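Local coordinates for protein isomerase/lactonizing enzyme (Agrobacterium tumefaciens, PDB 1RVK) that is of unconfirmed function but, as a magnesium-binding member of the enolase superfamily, probably abstracts a proton alpha to a substrate carboxylate, at residues A[59-62]-A[63-67]; A[310-313]-A[314-317]. All coordinates share one frame; numbering follows the deposited sequence.

Contact 1: residues A[59-62]-A[63-67]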
loop_
_atom_site.group_PDB
_atom_site.type_symbol
_atom_site.label_atom_id
_atom_site.label_comp_id
_atom_site.label_asym_id
_atom_site.label_seq_id
_atom_site.Cartn_x
_atom_site.Cartn_y
_atom_site.Cartn_z
ATOM N N PRO A 59 21.308 -9.699 -4.466
ATOM C CA PRO A 59 22.721 -9.313 -4.403
ATOM C C PRO A 59 23.162 -8.192 -5.341
ATOM O O PRO A 59 23.884 -7.284 -4.925
ATOM C CB PRO A 59 23.442 -10.625 -4.680
ATOM C CG PRO A 59 22.538 -11.623 -4.003
ATOM C CD PRO A 59 21.169 -11.168 -4.473
ATOM N N HIS A 60 22.742 -8.250 -6.601
ATOM C CA HIS A 60 23.139 -7.216 -7.549
ATOM C C HIS A 60 22.840 -5.810 -7.044
ATOM O O HIS A 60 23.680 -4.916 -7.143
ATOM C CB HIS A 60 22.454 -7.419 -8.904
ATOM C CG HIS A 60 22.742 -6.328 -9.889
ATOM N ND1 HIS A 60 21.880 -5.275 -10.108
ATOM C CD2 HIS A 60 23.825 -6.095 -10.668
ATOM C CE1 HIS A 60 22.418 -4.441 -10.980
ATOM N NE2 HIS A 60 23.599 -4.915 -11.335
ATOM N N VAL A 61 21.643 -5.622 -6.504
ATOM C CA VAL A 61 21.221 -4.321 -6.003
ATOM C C VAL A 61 21.908 -3.955 -4.695
ATOM O O VAL A 61 22.298 -2.806 -4.488
ATOM C CB VAL A 61 19.688 -4.287 -5.800
ATOM C CG1 VAL A 61 19.257 -2.926 -5.288
ATOM C CG2 VAL A 61 18.991 -4.601 -7.115
ATOM N N ILE A 62 22.060 -4.938 -3.816
ATOM C CA ILE A 62 22.702 -4.708 -2.527
ATOM C C ILE A 62 24.175 -4.337 -2.684
ATOM O O ILE A 62 24.648 -3.364 -2.101
ATOM C CB ILE A 62 22.606 -5.965 -1.622
ATOM C CG1 ILE A 62 21.140 -6.283 -1.322
ATOM C CG2 ILE A 62 23.403 -5.752 -0.339
ATOM C CD1 ILE A 62 20.396 -5.178 -0.589
ATOM N N GLU A 63 24.896 -5.107 -3.486
ATOM C CA GLU A 63 26.319 -4.862 -3.671
ATOM C C GLU A 63 26.647 -3.629 -4.497
ATOM O O GLU A 63 27.531 -2.848 -4.138
ATOM C CB GLU A 63 26.974 -6.093 -4.301
ATOM C CG GLU A 63 26.783 -7.361 -3.482
ATOM C CD GLU A 63 27.452 -7.286 -2.120
ATOM O OE1 GLU A 63 27.082 -8.081 -1.233
ATOM O OE2 GLU A 63 28.353 -6.440 -1.938
ATOM N N LYS A 64 25.928 -3.443 -5.595
ATOM C CA LYS A 64 26.192 -2.316 -6.478
ATOM C C LYS A 64 25.669 -0.968 -5.994
ATOM O O LYS A 64 26.265 0.067 -6.292
ATOM C CB LYS A 64 25.632 -2.613 -7.874
ATOM C CG LYS A 64 26.014 -1.583 -8.926
ATOM C CD LYS A 64 25.495 -1.975 -10.301
ATOM C CE LYS A 64 25.930 -0.975 -11.361
ATOM N NZ LYS A 64 25.445 -1.361 -12.715
ATOM N N PHE A 65 24.577 -0.970 -5.231
ATOM C CA PHE A 65 23.996 0.288 -4.774
ATOM C C PHE A 65 23.846 0.518 -3.273
ATOM O O PHE A 65 24.414 1.460 -2.728
ATOM C CB PHE A 65 22.615 0.477 -5.416
ATOM C CG PHE A 65 22.613 0.319 -6.909
ATOM C CD1 PHE A 65 23.177 1.294 -7.727
ATOM C CD2 PHE A 65 22.061 -0.815 -7.497
ATOM C CE1 PHE A 65 23.192 1.140 -9.116
ATOM C CE2 PHE A 65 22.071 -0.978 -8.886
ATOM C CZ PHE A 65 22.640 0.003 -9.695
ATOM N N VAL A 66 23.073 -0.336 -2.607
ATOM C CA VAL A 66 22.796 -0.153 -1.185
ATOM C C VAL A 66 23.989 -0.109 -0.237
ATOM O O VAL A 66 24.099 0.816 0.566
ATOM C CB VAL A 66 21.784 -1.202 -0.685
ATOM C CG1 VAL A 66 21.406 -0.916 0.765
ATOM C CG2 VAL A 66 20.537 -1.170 -1.566
ATOM N N LYS A 67 24.883 -1.088 -0.310
ATOM C CA LYS A 67 26.036 -1.078 0.584
ATOM C C LYS A 67 26.938 0.129 0.362
ATOM O O LYS A 67 27.433 0.721 1.317
ATOM C CB LYS A 67 26.851 -2.364 0.427
ATOM C CG LYS A 67 26.196 -3.564 1.079
ATOM C CD LYS A 67 27.065 -4.802 0.966
ATOM C CE LYS A 67 26.445 -5.963 1.724
ATOM N NZ LYS A 67 27.255 -7.210 1.607
#

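Contact 2: residues A[310-313]-A[314-317]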
loop_
_atom_site.group_PDB
_atom_site.type_symbol
_atom_site.label_atom_id
_atom_site.label_comp_id
_atom_site.label_asym_id
_atom_site.label_seq_id
_atom_site.Cartn_x
_atom_site.Cartn_y
_atom_site.Cartn_z
ATOM N N GLY A 310 -1.787 0.813 0.458
ATOM C CA GLY A 310 -1.107 -0.313 1.065
ATOM C C GLY A 310 -1.225 -0.489 2.561
ATOM O O GLY A 310 -1.333 0.477 3.315
ATOM N N ASN A 311 -1.204 -1.749 2.978
ATOM C CA ASN A 311 -1.282 -2.097 4.387
ATOM C C ASN A 311 0.140 -2.260 4.932
ATOM O O ASN A 311 1.112 -1.861 4.288
ATOM C CB ASN A 311 -2.070 -3.399 4.560
ATOM C CG ASN A 311 -1.322 -4.607 4.028
ATOM O OD1 ASN A 311 -0.569 -4.504 3.065
ATOM N ND2 ASN A 311 -1.540 -5.765 4.648
ATOM N N THR A 312 0.233 -2.864 6.116
ATOM C CA THR A 312 1.479 -3.118 6.853
ATOM C C THR A 312 1.957 -1.883 7.617
ATOM O O THR A 312 1.560 -0.750 7.326
ATOM C CB THR A 312 2.648 -3.654 5.962
ATOM O OG1 THR A 312 3.269 -2.575 5.255
ATOM C CG2 THR A 312 2.139 -4.704 4.972
ATOM N N ALA A 313 2.809 -2.129 8.604
ATOM C CA ALA A 313 3.345 -1.094 9.477
ATOM C C ALA A 313 3.872 0.174 8.821
ATOM O O ALA A 313 3.554 1.278 9.265
ATOM C CB ALA A 313 4.428 -1.693 10.363
HETATM N N MSE A 314 4.686 0.026 7.782
HETATM C CA MSE A 314 5.269 1.189 7.120
HETATM C C MSE A 314 4.231 2.227 6.708
HETATM O O MSE A 314 4.436 3.430 6.896
HETATM C CB MSE A 314 6.088 0.754 5.903
HETATM C CG MSE A 314 5.311 -0.027 4.864
HETATM SE SE MSE A 314 6.509 -0.808 3.551
HETATM C CE MSE A 314 5.188 -1.287 2.224
ATOM N N ASN A 315 3.113 1.768 6.155
ATOM C CA ASN A 315 2.065 2.687 5.736
ATOM C C ASN A 315 1.222 3.158 6.912
ATOM O O ASN A 315 0.787 4.310 6.941
ATOM C CB ASN A 315 1.173 2.031 4.675
ATOM C CG ASN A 315 1.875 1.898 3.344
ATOM O OD1 ASN A 315 2.299 2.896 2.757
ATOM N ND2 ASN A 315 2.016 0.668 2.863
ATOM N N LEU A 316 0.994 2.276 7.883
ATOM C CA LEU A 316 0.205 2.640 9.054
ATOM C C LEU A 316 0.864 3.787 9.820
ATOM O O LEU A 316 0.184 4.692 10.309
ATOM C CB LEU A 316 0.034 1.431 9.985
ATOM C CG LEU A 316 -0.770 1.659 11.269
ATOM C CD1 LEU A 316 -2.158 2.181 10.932
ATOM C CD2 LEU A 316 -0.868 0.355 12.053
ATOM N N HIS A 317 2.189 3.757 9.927
ATOM C CA HIS A 317 2.886 4.810 10.652
ATOM C C HIS A 317 2.780 6.161 9.950
ATOM O O HIS A 317 2.710 7.199 10.606
ATOM C CB HIS A 317 4.344 4.413 10.880
ATOM C CG HIS A 317 4.526 3.466 12.028
ATOM N ND1 HIS A 317 4.788 3.897 13.310
ATOM C CD2 HIS A 317 4.408 2.119 12.100
ATOM C CE1 HIS A 317 4.824 2.856 14.124
ATOM N NE2 HIS A 317 4.595 1.765 13.416
HETATM O O HOH W 1 5.871 -2.549 6.952
#

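Contact 1: residues A[59-62]-A[63-67]
Residues 59-67 form the opening turns of helix 59-70, where the carbonyl O of Val61 accepts two amides, Phe65 N at 3.0 Å and Val66 N at 3.2 Å, so that the bonding steps from i+4 to i+5. Pro59 O and His60 O still receive the amides of Glu63 and Lys64 in the regular alpha manner, whereas Ile62 O is reached by Lys67 N, 2.9 Å away and with a nearly straight N-H...O angle of 174°, in a widened pi-type turn. Ile62 is flanked by Val66, its CD1 lying 4.1 Å from Val66 CG2, and by Lys67, whose CE comes within 3.7 Å of Ile62 CG2. In the N-terminal capping domain of the enolase superfamily such a helix packs against the antiparallel sheet: here Ile62 and Val66 lean on Val8 and Val6 of strand 3-15, while Val61 and Val66 meet Thr100 of helix 98-116. On the outer side the extended chain of Lys67 carries NZ to Glu63 OE1 at 3.0 Å, a salt bridge met on the syn side of the carboxylate, though 27° out of its plane; the glutamate chain bends at chi2 (-64°). Along another flank His60 and Lys64 run side by side, His60 NE2 being 3.6 Å from Lys64 CD, and Lys64 CG sits over the centre of one face of the Phe65 ring.

Contact 2: residues A[310-313]-A[314-317]
With chi1 at -72°, Asn315 sets its CG beside its own backbone N and turns its amide back toward the loop, where ND2 donates to Asn311 O at 3.0 Å. The hydrogen bond is nearly straight, 172° at the hydrogen, and the acceptor lies almost in the amide plane, although the donor is tilted 31° from the carbonyl plane of Asn311. Val283 N binds the other end of the amide, at OD1, so both ends are gripped and the rotation of this buried group is fixed. The selenomethionine Met314, its CG wedged between N and the carbonyl carbon, brings that CG to 3.3 Å from Thr312 OG1 and continues extended past the threonine. A water donates to Thr312 OG1 and accepts from Met314 N, linking the N-cap residue to the first turn without a direct side-chain capping bond. This is the junction between strand 306-308 and helix 313-321 in the TIM-type barrel of the enolase superfamily, and Gly310 lies close to, but is not part of, the magnesium site of Asp206, Glu232 and Glu258. Thr312 O takes the amide of Leu316 at 3.1 Å, with a weak bond from Asn315 N beside it, and Ala313 O takes that of His317 at 2.9 Å. The His317 ring turns its edge to the same Ala313 carbonyl, CD2 coming within 3.1 Å of that O, while its ND1 is hydrogen-bonded to the backbone N of Tyr121.

In the fold
Both contacts occupy the beginning of a helix, yet they belong to different parts of the enolase fold, their centres 25 Å and their nearest atoms about 15 Å apart. Contact 1 lies toward the periphery, 25 Å from the centre of the chain, on a helix of the N-terminal domain with an apolar and a charged, exposed flank. Contact 2 is 7 Å from that centre, in the barrel domain near the metal; both are partly buried, but it has no exposed residues, whereas contact 1 has three. Its chemistry is accordingly different: neutral amide, hydroxyl and water groups fasten a loop to a helix start, where contact 1 relies on apolar packing and an ion pair along a continuous helix.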